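Local structure of Na Glutathione S-transferase 1 (2ON7) at residues A[3-8]-A[53-58]; A[19-24]-A[70-75]; A[138-143]-A[179-184]; A[86-91]-A[152-157]. The protein probably conjugates glutathione to electrophilic substrates as a dimeric glutathione S-transferase of a human hookworm. One frame throughout, in Å; residues are numbered along the deposited sequence.

Contact 1: residues A[3-8]-A[53-58]; sequences HYKLTY and VLEVDG
Tyr-4 lays its ring alongside Val-56 and Leu-54, the three side chains pointing the same way from one face of an antiparallel strand pair. Its CE1 comes 4.0 Å from CB of Val-56, and its CD1 lies 4.2 Å from CD1 of Leu-54. Leu-6, opposite Leu-54, continues this apolar face. The other face carries Lys-5 beside Glu-55 and Thr-7 beside Val-53. There the aliphatic part of the lysine does the touching: CE of Lys-5 is 3.6 Å from OE1 of Glu-55, while NZ of Lys-5 stays 4.4 Å from that oxygen, too far for a salt bridge. CG of Lys-5 stands anti to the backbone N (chi1 162°), sending the chain out beside the glutamate. Backbone bonds fasten the ladder in pairs, as between Lys-5 N and Glu-55 O at 3.0 Å. At its end Asp-57 N binds His-3 O, and in return OD2 of Asp-57 takes His-3 N at 3.1 Å, from 46° above the carboxylate plane. A water joins His-3 O to Gly-58 N. Asp-57 and Gly-58, both with positive phi, form the type I' turn of the hairpin leading into strand 59-62. In the thioredoxin-like domain, strand 4-9 is flanked by 53-56 and by the parallel strand 30-34. Helices 16-25 and 64-75 lie against the face of Tyr-4 and Leu-54, through Phe-22 and Leu-71, while Val-56 touches Phe-83 of the second subunit.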
# COMPACT_ATOMS: atom_id res chain seq x y z
N HIS A 3 -14.00 12.37 -18.12
CA HIS A 3 -13.30 11.39 -18.94
C HIS A 3 -12.27 10.58 -18.19
O HIS A 3 -11.32 11.12 -17.63
CB HIS A 3 -12.53 12.09 -20.04
CG HIS A 3 -13.30 12.20 -21.31
ND1 HIS A 3 -13.80 13.40 -21.78
CD2 HIS A 3 -13.65 11.27 -22.22
CE1 HIS A 3 -14.45 13.20 -22.91
NE2 HIS A 3 -14.36 11.91 -23.20
N TYR A 4 -12.46 9.26 -18.21
CA TYR A 4 -11.54 8.29 -17.60
C TYR A 4 -10.83 7.45 -18.64
O TYR A 4 -11.41 6.93 -19.61
CB TYR A 4 -12.29 7.35 -16.68
CG TYR A 4 -12.91 8.05 -15.50
CD1 TYR A 4 -12.15 8.41 -14.38
CD2 TYR A 4 -14.26 8.35 -15.51
CE1 TYR A 4 -12.77 9.05 -13.30
CE2 TYR A 4 -14.86 8.97 -14.46
CZ TYR A 4 -14.13 9.33 -13.37
OH TYR A 4 -14.82 9.95 -12.37
N LYS A 5 -9.54 7.28 -18.42
CA LYS A 5 -8.76 6.37 -19.26
C LYS A 5 -7.89 5.52 -18.36
O LYS A 5 -7.20 6.06 -17.52
CB LYS A 5 -7.90 7.19 -20.23
CG LYS A 5 -6.77 6.45 -20.85
CD LYS A 5 -6.26 7.30 -21.99
CE LYS A 5 -4.76 7.25 -22.17
NZ LYS A 5 -4.48 7.57 -23.61
N LEU A 6 -7.91 4.20 -18.53
CA LEU A 6 -7.01 3.32 -17.77
C LEU A 6 -6.11 2.60 -18.74
O LEU A 6 -6.56 1.92 -19.67
CB LEU A 6 -7.80 2.28 -16.93
CG LEU A 6 -7.07 1.24 -16.07
CD1 LEU A 6 -6.51 1.86 -14.76
CD2 LEU A 6 -7.98 0.03 -15.82
N THR A 7 -4.82 2.77 -18.50
CA THR A 7 -3.77 2.28 -19.35
C THR A 7 -3.09 1.18 -18.58
O THR A 7 -2.63 1.39 -17.43
CB THR A 7 -2.76 3.39 -19.64
OG1 THR A 7 -3.46 4.54 -20.10
CG2 THR A 7 -1.77 2.97 -20.63
N TYR A 8 -3.06 -0.01 -19.17
CA TYR A 8 -2.46 -1.17 -18.46
C TYR A 8 -2.16 -2.28 -19.48
O TYR A 8 -2.40 -2.10 -20.65
CB TYR A 8 -3.38 -1.64 -17.31
CG TYR A 8 -2.79 -2.76 -16.45
CD1 TYR A 8 -1.57 -2.57 -15.75
CD2 TYR A 8 -3.43 -4.00 -16.34
CE1 TYR A 8 -1.01 -3.61 -14.97
CE2 TYR A 8 -2.88 -5.03 -15.54
CZ TYR A 8 -1.68 -4.82 -14.86
OH TYR A 8 -1.14 -5.81 -14.11
N VAL A 53 -1.98 3.04 -15.12
CA VAL A 53 -2.12 4.50 -14.91
C VAL A 53 -3.54 4.94 -15.25
O VAL A 53 -4.09 4.55 -16.27
CB VAL A 53 -1.09 5.36 -15.75
CG1 VAL A 53 -1.43 6.83 -15.62
CG2 VAL A 53 0.37 5.18 -15.31
N LEU A 54 -4.11 5.77 -14.38
CA LEU A 54 -5.46 6.35 -14.59
C LEU A 54 -5.35 7.82 -14.92
O LEU A 54 -4.84 8.61 -14.12
CB LEU A 54 -6.31 6.22 -13.30
CG LEU A 54 -7.71 6.88 -13.29
CD1 LEU A 54 -8.66 6.10 -14.14
CD2 LEU A 54 -8.26 7.06 -11.86
N GLU A 55 -5.82 8.20 -16.10
CA GLU A 55 -6.02 9.62 -16.34
C GLU A 55 -7.46 9.95 -16.09
O GLU A 55 -8.34 9.21 -16.52
CB GLU A 55 -5.64 10.01 -17.73
CG GLU A 55 -4.22 9.80 -18.07
CD GLU A 55 -3.95 10.15 -19.51
OE1 GLU A 55 -4.93 10.34 -20.27
OE2 GLU A 55 -2.78 10.26 -19.90
N VAL A 56 -7.68 11.01 -15.32
CA VAL A 56 -8.99 11.63 -15.19
C VAL A 56 -8.94 13.04 -15.74
O VAL A 56 -8.18 13.90 -15.24
CB VAL A 56 -9.61 11.50 -13.74
CG1 VAL A 56 -8.69 10.75 -12.74
CG2 VAL A 56 -10.22 12.83 -13.22
N ASP A 57 -9.72 13.28 -16.80
CA ASP A 57 -9.62 14.49 -17.60
C ASP A 57 -8.15 14.84 -17.95
O ASP A 57 -7.75 15.99 -17.92
CB ASP A 57 -10.33 15.69 -16.92
CG ASP A 57 -11.84 15.49 -16.73
OD1 ASP A 57 -12.34 15.73 -15.59
OD2 ASP A 57 -12.54 15.10 -17.68
N GLY A 58 -7.35 13.83 -18.28
CA GLY A 58 -5.95 14.02 -18.67
C GLY A 58 -4.96 14.08 -17.53
O GLY A 58 -3.75 14.07 -17.75
O HOH W 1 -8.92 11.34 -19.42

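Contact 2: residues A[19-24]-A[70-75]; sequences RQIFAL and YLARQF
The ring of Phe-22 receives Leu-71 over one face, where CD1 of Leu-71 sits 4.2 Å from the ring centroid and 26° off the normal, a CH-pi contact. The other methyl of the same leucine reaches the rim, with CD2 of Leu-71 3.7 Å from CE1 of Phe-22, so both methyls of Leu-71 come to the ring from the same side. Phe-29 stacks with Phe-22 as well. Phe-75 approaches obliquely, its CE1 4.4 Å from CD1 of Phe-22. One face of the Phe-75 ring is covered from its own helix by CB of Gln-74, above the ring centre.

Ile-21 contributes two branches. CG2, set anti to the backbone N, touches CB of Leu-71 at 3.9 Å and CD1 of Phe-75 at 4.0 Å. The longer branch turns to Ala-72, bringing CD1 of Ile-21 within 3.7 Å of the alanine CB. No hydrogen bond joins the two segments; they are held here by apolar packing, and the two helical segments run nearly parallel, at 11°, their axes approaching to 9.7 Å. The disulfide between Cys-17 and Cys-68, just before the two segments, ties the same helices covalently.

Together helices 16-25 and 64-75 roof one face of the thioredoxin-like sheet, where Phe-75 packs on Tyr-4 of strand 4-9. Trp-155 of helix 155-168 lies against Ile-21 and Ala-72, and Arg-73 forms a salt bridge with Glu-85 of the second subunit.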
# COMPACT_ATOMS: atom_id res chain seq x y z
N ARG A 19 -11.21 -1.65 -13.33
CA ARG A 19 -12.21 -2.03 -14.32
C ARG A 19 -13.49 -2.47 -13.66
O ARG A 19 -14.58 -2.16 -14.12
CB ARG A 19 -11.70 -3.15 -15.24
CG ARG A 19 -10.51 -2.77 -16.03
CD ARG A 19 -10.08 -3.94 -16.85
NE ARG A 19 -8.88 -3.63 -17.63
CZ ARG A 19 -7.76 -4.34 -17.61
NH1 ARG A 19 -7.67 -5.42 -16.87
NH2 ARG A 19 -6.74 -3.98 -18.38
N GLN A 20 -13.33 -3.27 -12.61
CA GLN A 20 -14.45 -3.77 -11.85
C GLN A 20 -15.17 -2.65 -11.15
O GLN A 20 -16.35 -2.71 -11.06
CB GLN A 20 -14.04 -4.95 -10.93
CG GLN A 20 -13.84 -6.22 -11.75
CD GLN A 20 -13.40 -7.45 -10.97
OE1 GLN A 20 -12.79 -8.37 -11.52
NE2 GLN A 20 -13.72 -7.48 -9.71
N ILE A 21 -14.49 -1.62 -10.68
CA ILE A 21 -15.19 -0.49 -10.07
C ILE A 21 -16.02 0.26 -11.08
O ILE A 21 -17.20 0.45 -10.85
CB ILE A 21 -14.27 0.48 -9.33
CG1 ILE A 21 -13.71 -0.21 -8.08
CG2 ILE A 21 -15.06 1.73 -8.93
CD1 ILE A 21 -14.27 0.29 -6.79
N PHE A 22 -15.41 0.64 -12.20
CA PHE A 22 -16.11 1.27 -13.33
C PHE A 22 -17.39 0.52 -13.76
O PHE A 22 -18.43 1.16 -13.96
CB PHE A 22 -15.20 1.30 -14.54
CG PHE A 22 -14.15 2.38 -14.50
CD1 PHE A 22 -14.49 3.68 -14.16
CD2 PHE A 22 -12.84 2.11 -14.89
CE1 PHE A 22 -13.55 4.66 -14.16
CE2 PHE A 22 -11.91 3.09 -14.90
CZ PHE A 22 -12.26 4.38 -14.52
N ALA A 23 -17.29 -0.81 -13.92
CA ALA A 23 -18.45 -1.62 -14.31
C ALA A 23 -19.49 -1.65 -13.19
O ALA A 23 -20.67 -1.59 -13.45
CB ALA A 23 -18.03 -3.04 -14.69
N LEU A 24 -19.04 -1.66 -11.93
CA LEU A 24 -20.03 -1.49 -10.85
C LEU A 24 -20.76 -0.11 -10.87
O LEU A 24 -21.85 0.05 -10.32
CB LEU A 24 -19.39 -1.76 -9.50
CG LEU A 24 -19.14 -3.21 -9.10
CD1 LEU A 24 -18.27 -3.17 -7.85
CD2 LEU A 24 -20.43 -4.01 -8.82
N TYR A 70 -9.29 5.68 -5.19
CA TYR A 70 -9.81 6.93 -5.72
C TYR A 70 -11.18 6.68 -6.41
O TYR A 70 -12.18 7.37 -6.11
CB TYR A 70 -8.79 7.59 -6.69
CG TYR A 70 -9.37 8.76 -7.47
CD1 TYR A 70 -9.34 10.05 -6.94
CD2 TYR A 70 -9.94 8.58 -8.74
CE1 TYR A 70 -9.91 11.13 -7.62
CE2 TYR A 70 -10.52 9.68 -9.45
CZ TYR A 70 -10.49 10.95 -8.86
OH TYR A 70 -11.02 12.04 -9.49
N LEU A 71 -11.21 5.74 -7.34
CA LEU A 71 -12.42 5.47 -8.08
C LEU A 71 -13.53 5.03 -7.12
O LEU A 71 -14.64 5.54 -7.24
CB LEU A 71 -12.19 4.40 -9.18
CG LEU A 71 -11.20 4.82 -10.27
CD1 LEU A 71 -10.77 3.60 -11.06
CD2 LEU A 71 -11.83 5.92 -11.16
N ALA A 72 -13.20 4.15 -6.15
CA ALA A 72 -14.16 3.72 -5.13
C ALA A 72 -14.80 4.86 -4.36
O ALA A 72 -16.02 4.83 -4.10
CB ALA A 72 -13.51 2.75 -4.15
N ARG A 73 -13.99 5.86 -3.99
CA ARG A 73 -14.47 7.01 -3.27
C ARG A 73 -15.44 7.77 -4.15
O ARG A 73 -16.50 8.18 -3.66
CB ARG A 73 -13.32 7.91 -2.82
CG ARG A 73 -12.48 7.36 -1.63
CD ARG A 73 -11.53 8.42 -1.17
NE ARG A 73 -10.61 8.00 -0.12
CZ ARG A 73 -9.49 8.65 0.20
NH1 ARG A 73 -9.15 9.75 -0.46
NH2 ARG A 73 -8.71 8.20 1.18
N GLN A 74 -15.07 7.93 -5.43
CA GLN A 74 -15.88 8.66 -6.41
C GLN A 74 -17.27 8.05 -6.59
O GLN A 74 -18.26 8.79 -6.80
CB GLN A 74 -15.17 8.67 -7.78
CG GLN A 74 -13.90 9.52 -7.86
CD GLN A 74 -14.11 10.86 -7.24
OE1 GLN A 74 -15.02 11.60 -7.67
NE2 GLN A 74 -13.34 11.17 -6.20
N PHE A 75 -17.33 6.72 -6.54
CA PHE A 75 -18.57 5.96 -6.82
C PHE A 75 -19.13 5.24 -5.61
O PHE A 75 -20.06 4.47 -5.73
CB PHE A 75 -18.38 4.98 -8.00
CG PHE A 75 -17.81 5.64 -9.22
CD1 PHE A 75 -16.48 5.38 -9.63
CD2 PHE A 75 -18.55 6.60 -9.93
CE1 PHE A 75 -15.94 5.99 -10.72
CE2 PHE A 75 -17.99 7.25 -11.03
CZ PHE A 75 -16.71 6.95 -11.42

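Contact 3: residues A[138-143]-A[179-184]; sequences KFLKKS and PEVKEH
Glu-180 opens the contact against Leu-140 and Lys-141, where the last turn of helix 117-141 meets the first turns of helix 179-189 in the all-helical C-terminal domain of the glutathione S-transferase fold. CB of Glu-180 faces CB of Leu-140 at 4.2 Å. Beyond it the glutamate bends at chi2 (79°), which brings the carboxylate across Lys-141. OE2 of Glu-180 lies 3.8 Å from CE of Lys-141 and 4.2 Å from its NZ, so the charges probably attract without closing a salt bridge. Val-181 adds a lighter apolar touch, its CG2 4.3 Å from CD2 of Leu-140, and also packs on Phe-133 and Thr-137 of the longer helix. One turn on, His-184 crosses Leu-140 at about a right angle, and CB of the histidine meets both leucine methyls. Leu-140 is thus wedged between the Glu-180 backbone and His-184, with Leu-148 also against it. Weak hydrogen bonds from both imidazole nitrogens, to Gly-146 O and Asp-157 O, help to set the rotation of the ring; with a carbonyl oxygen facing each nitrogen, the doubly protonated form may be favoured. Beside the first of these bonds, CD1 of Leu-140 rests 4.0 Å from ND1 of His-184.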
# COMPACT_ATOMS: atom_id res chain seq x y z
N LYS A 138 -11.22 -14.49 9.60
CA LYS A 138 -11.67 -13.77 10.82
C LYS A 138 -12.59 -12.57 10.47
O LYS A 138 -13.67 -12.43 11.03
CB LYS A 138 -10.50 -13.29 11.70
CG LYS A 138 -9.60 -14.39 12.27
CD LYS A 138 -8.24 -13.85 12.75
CE LYS A 138 -7.71 -14.63 14.00
NZ LYS A 138 -7.67 -16.15 13.87
N PHE A 139 -12.17 -11.74 9.53
CA PHE A 139 -13.07 -10.69 8.99
C PHE A 139 -14.41 -11.21 8.44
O PHE A 139 -15.47 -10.63 8.68
CB PHE A 139 -12.34 -9.81 7.96
CG PHE A 139 -11.50 -8.73 8.60
CD1 PHE A 139 -10.21 -9.01 9.07
CD2 PHE A 139 -12.00 -7.43 8.73
CE1 PHE A 139 -9.44 -8.02 9.67
CE2 PHE A 139 -11.21 -6.41 9.30
CZ PHE A 139 -9.93 -6.72 9.77
N LEU A 140 -14.35 -12.29 7.69
CA LEU A 140 -15.53 -12.88 7.13
C LEU A 140 -16.43 -13.47 8.24
O LEU A 140 -17.63 -13.21 8.25
CB LEU A 140 -15.12 -13.92 6.09
CG LEU A 140 -15.21 -13.74 4.56
CD1 LEU A 140 -15.81 -12.42 4.12
CD2 LEU A 140 -13.87 -14.06 3.89
N LYS A 141 -15.88 -14.24 9.17
CA LYS A 141 -16.70 -14.77 10.32
C LYS A 141 -17.45 -13.68 11.14
O LYS A 141 -18.57 -13.91 11.61
CB LYS A 141 -15.86 -15.67 11.25
CG LYS A 141 -15.17 -16.87 10.56
CD LYS A 141 -15.80 -18.22 10.89
CE LYS A 141 -14.76 -19.34 10.90
NZ LYS A 141 -15.24 -20.47 11.75
N LYS A 142 -16.85 -12.52 11.31
CA LYS A 142 -17.57 -11.43 11.99
C LYS A 142 -18.43 -10.56 11.09
O LYS A 142 -18.93 -9.51 11.53
CB LYS A 142 -16.65 -10.56 12.86
CG LYS A 142 -15.44 -9.96 12.23
CD LYS A 142 -14.71 -9.24 13.37
CE LYS A 142 -13.39 -8.69 12.93
NZ LYS A 142 -12.97 -7.50 13.75
N SER A 143 -18.61 -11.02 9.84
CA SER A 143 -19.47 -10.34 8.88
C SER A 143 -20.69 -11.16 8.47
O SER A 143 -20.58 -12.05 7.60
CB SER A 143 -18.68 -10.01 7.63
OG SER A 143 -19.54 -9.34 6.74
N PRO A 179 -13.53 -22.51 3.71
CA PRO A 179 -14.86 -22.44 3.11
C PRO A 179 -15.42 -21.01 3.00
O PRO A 179 -15.98 -20.66 1.97
CB PRO A 179 -15.72 -23.38 3.98
CG PRO A 179 -14.93 -23.63 5.22
CD PRO A 179 -13.52 -23.17 5.03
N GLU A 180 -15.25 -20.19 4.04
CA GLU A 180 -15.68 -18.77 4.03
C GLU A 180 -15.12 -17.92 2.87
O GLU A 180 -15.85 -17.13 2.26
CB GLU A 180 -15.30 -18.08 5.35
CG GLU A 180 -15.94 -18.69 6.58
CD GLU A 180 -15.22 -19.94 7.02
OE1 GLU A 180 -14.00 -20.05 6.76
OE2 GLU A 180 -15.87 -20.81 7.60
N VAL A 181 -13.82 -18.05 2.60
CA VAL A 181 -13.18 -17.34 1.50
C VAL A 181 -13.81 -17.72 0.15
O VAL A 181 -14.09 -16.87 -0.67
CB VAL A 181 -11.64 -17.61 1.49
CG1 VAL A 181 -11.02 -17.10 0.22
CG2 VAL A 181 -10.98 -17.06 2.72
N LYS A 182 -14.03 -19.02 -0.04
CA LYS A 182 -14.71 -19.52 -1.22
C LYS A 182 -16.14 -18.94 -1.38
O LYS A 182 -16.46 -18.37 -2.44
CB LYS A 182 -14.71 -21.05 -1.19
CG LYS A 182 -15.25 -21.71 -2.41
CD LYS A 182 -15.64 -23.12 -2.03
CE LYS A 182 -15.14 -24.13 -3.02
NZ LYS A 182 -15.73 -23.83 -4.36
N GLU A 183 -16.97 -19.07 -0.32
CA GLU A 183 -18.30 -18.43 -0.24
C GLU A 183 -18.26 -16.93 -0.60
O GLU A 183 -19.19 -16.43 -1.28
CB GLU A 183 -18.91 -18.58 1.16
CG GLU A 183 -19.33 -20.04 1.55
CD GLU A 183 -19.83 -20.15 3.02
OE1 GLU A 183 -19.38 -19.34 3.89
OE2 GLU A 183 -20.65 -21.06 3.30
N HIS A 184 -17.21 -16.23 -0.16
CA HIS A 184 -17.05 -14.79 -0.42
C HIS A 184 -16.82 -14.53 -1.91
O HIS A 184 -17.51 -13.69 -2.50
CB HIS A 184 -15.88 -14.19 0.40
CG HIS A 184 -15.42 -12.83 -0.07
ND1 HIS A 184 -16.11 -11.66 0.22
CD2 HIS A 184 -14.31 -12.45 -0.75
CE1 HIS A 184 -15.46 -10.64 -0.31
NE2 HIS A 184 -14.35 -11.09 -0.88

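Contact 4: residues A[86-91]-A[152-157]; sequences AVVDSL and SLTWVD
Val-88 carries the apolar part of the contact, using both methyls. CG1, anti to the backbone N (chi1 171°), lies over one face of the Trp-155 indole as a CH-pi contact, 3.6 Å from the centroid of the five-membered ring and offset toward the rim. The fit is tight, with CG1 of Val-88 only 3.2 Å from NE1 of Trp-155. The same methyl touches CG2 of Val-156 at 3.6 Å, and CG2 of Val-88 meets Thr-154 tip to tip. A turn later, CB of Leu-91 packs on CG1 of Val-156 at 3.8 Å.

The polar groups gather at the indole edge. OD1 of Asp-89 lies in the ring plane, in contact with CZ2 of Trp-155 at 3.5 Å, and a water in the same plane accepts from NE1 of Trp-155 at 2.9 Å and lies within hydrogen-bonding distance of OD1 of Asp-89. The firmer hold on Asp-89 is its salt bridge to Arg-69. Within segment 152-157, Thr-154 N donates to OD1 of Asp-157 at 2.9 Å on the anti side of the carboxylate. This is the aspartate half of the N-capping box known at this helix start in glutathione S-transferases; the return bond from the threonine hydroxyl is not made here.

Helix 82-109 thus meets the start of helix 155-168 in the core of the chain. Trp-155 also packs against helices 16-25 and 64-75, on Cys-17 and Leu-65, Leu-91 faces helix 117-141, and Ser-90 packs on Ala-62 of the second subunit.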
# COMPACT_ATOMS: atom_id res chain seq x y z
N ALA A 86 -10.52 3.34 6.05
CA ALA A 86 -9.22 2.89 6.53
C ALA A 86 -9.12 1.36 6.72
O ALA A 86 -8.09 0.77 6.50
CB ALA A 86 -8.92 3.59 7.82
N VAL A 87 -10.21 0.74 7.18
CA VAL A 87 -10.29 -0.70 7.34
C VAL A 87 -10.21 -1.44 5.99
O VAL A 87 -9.44 -2.41 5.85
CB VAL A 87 -11.54 -1.11 8.21
CG1 VAL A 87 -11.67 -2.60 8.31
CG2 VAL A 87 -11.39 -0.52 9.61
N VAL A 88 -10.99 -0.97 5.01
CA VAL A 88 -10.87 -1.45 3.63
C VAL A 88 -9.39 -1.39 3.24
O VAL A 88 -8.79 -2.41 2.84
CB VAL A 88 -11.66 -0.55 2.65
CG1 VAL A 88 -11.36 -0.92 1.24
CG2 VAL A 88 -13.17 -0.65 2.90
N ASP A 89 -8.81 -0.19 3.41
CA ASP A 89 -7.39 0.09 3.15
C ASP A 89 -6.44 -0.89 3.80
O ASP A 89 -5.53 -1.38 3.16
CB ASP A 89 -7.02 1.50 3.64
CG ASP A 89 -7.71 2.59 2.88
OD1 ASP A 89 -8.23 2.33 1.80
OD2 ASP A 89 -7.70 3.72 3.36
N SER A 90 -6.66 -1.20 5.08
CA SER A 90 -5.78 -2.06 5.82
C SER A 90 -5.80 -3.49 5.27
O SER A 90 -4.80 -4.19 5.38
CB SER A 90 -6.13 -2.04 7.31
OG SER A 90 -7.12 -3.01 7.63
N LEU A 91 -6.93 -3.92 4.72
CA LEU A 91 -7.05 -5.26 4.13
C LEU A 91 -6.42 -5.34 2.76
O LEU A 91 -5.96 -6.37 2.35
CB LEU A 91 -8.51 -5.68 4.03
CG LEU A 91 -9.22 -6.16 5.31
CD1 LEU A 91 -10.73 -5.90 5.19
CD2 LEU A 91 -8.93 -7.64 5.57
N SER A 152 -21.82 -3.75 2.90
CA SER A 152 -21.93 -3.34 1.53
C SER A 152 -20.60 -3.62 0.82
O SER A 152 -19.54 -3.69 1.48
CB SER A 152 -22.29 -1.85 1.47
OG SER A 152 -21.22 -1.06 1.96
N LEU A 153 -20.65 -3.78 -0.50
CA LEU A 153 -19.45 -3.95 -1.33
C LEU A 153 -18.50 -2.77 -1.15
O LEU A 153 -18.92 -1.62 -1.14
CB LEU A 153 -19.86 -4.09 -2.83
CG LEU A 153 -18.89 -4.27 -4.03
CD1 LEU A 153 -17.91 -3.12 -4.19
CD2 LEU A 153 -18.07 -5.59 -3.96
N THR A 154 -17.22 -3.08 -0.97
CA THR A 154 -16.14 -2.11 -1.07
C THR A 154 -15.12 -2.69 -2.03
O THR A 154 -15.19 -3.88 -2.36
CB THR A 154 -15.45 -1.84 0.29
OG1 THR A 154 -14.69 -3.00 0.67
CG2 THR A 154 -16.45 -1.50 1.40
N TRP A 155 -14.15 -1.88 -2.47
CA TRP A 155 -13.13 -2.32 -3.43
C TRP A 155 -12.25 -3.50 -3.02
O TRP A 155 -11.75 -4.19 -3.91
CB TRP A 155 -12.24 -1.12 -3.91
CG TRP A 155 -11.40 -0.39 -2.88
CD1 TRP A 155 -11.82 0.54 -1.96
CD2 TRP A 155 -9.97 -0.49 -2.71
NE1 TRP A 155 -10.75 1.00 -1.22
CE2 TRP A 155 -9.61 0.39 -1.67
CE3 TRP A 155 -8.96 -1.24 -3.34
CZ2 TRP A 155 -8.28 0.52 -1.22
CZ3 TRP A 155 -7.62 -1.09 -2.92
CH2 TRP A 155 -7.30 -0.21 -1.87
N VAL A 156 -11.97 -3.72 -1.72
CA VAL A 156 -11.21 -4.93 -1.35
C VAL A 156 -11.94 -6.23 -1.70
O VAL A 156 -11.30 -7.20 -2.07
CB VAL A 156 -10.91 -5.14 0.16
CG1 VAL A 156 -9.45 -4.97 0.45
CG2 VAL A 156 -11.85 -4.44 1.06
N ASP A 157 -13.25 -6.26 -1.50
CA ASP A 157 -14.07 -7.41 -1.94
C ASP A 157 -13.64 -7.92 -3.36
O ASP A 157 -13.51 -9.11 -3.60
CB ASP A 157 -15.55 -7.04 -1.86
CG ASP A 157 -16.03 -6.82 -0.40
OD1 ASP A 157 -16.71 -5.81 -0.09
OD2 ASP A 157 -15.68 -7.67 0.46
O HOH W 2 -11.16 2.52 1.16

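The four contacts trace a path from the thioredoxin-like domain into the helical one. Contacts 1 and 2 alternate along the chain and share that first domain as sheet and helical cover, their centres about 13 Å apart; Tyr-4 and Leu-54 meet Phe-22 and Leu-71 between them. Contact 2 touches contact 4, also about 13 Å away, through Trp-155, which links the domains. Contacts 4 and 3 alternate in turn and lie about 14 Å apart, bridged by Phe-139 packing on Val-87 and Leu-91. Contacts 1 and 3, about 34 Å apart between centres, are on opposite sides of the chain's centre. Helices 64-75 and 82-109 also face the second subunit, so the interdomain core adjoins the dimer interface.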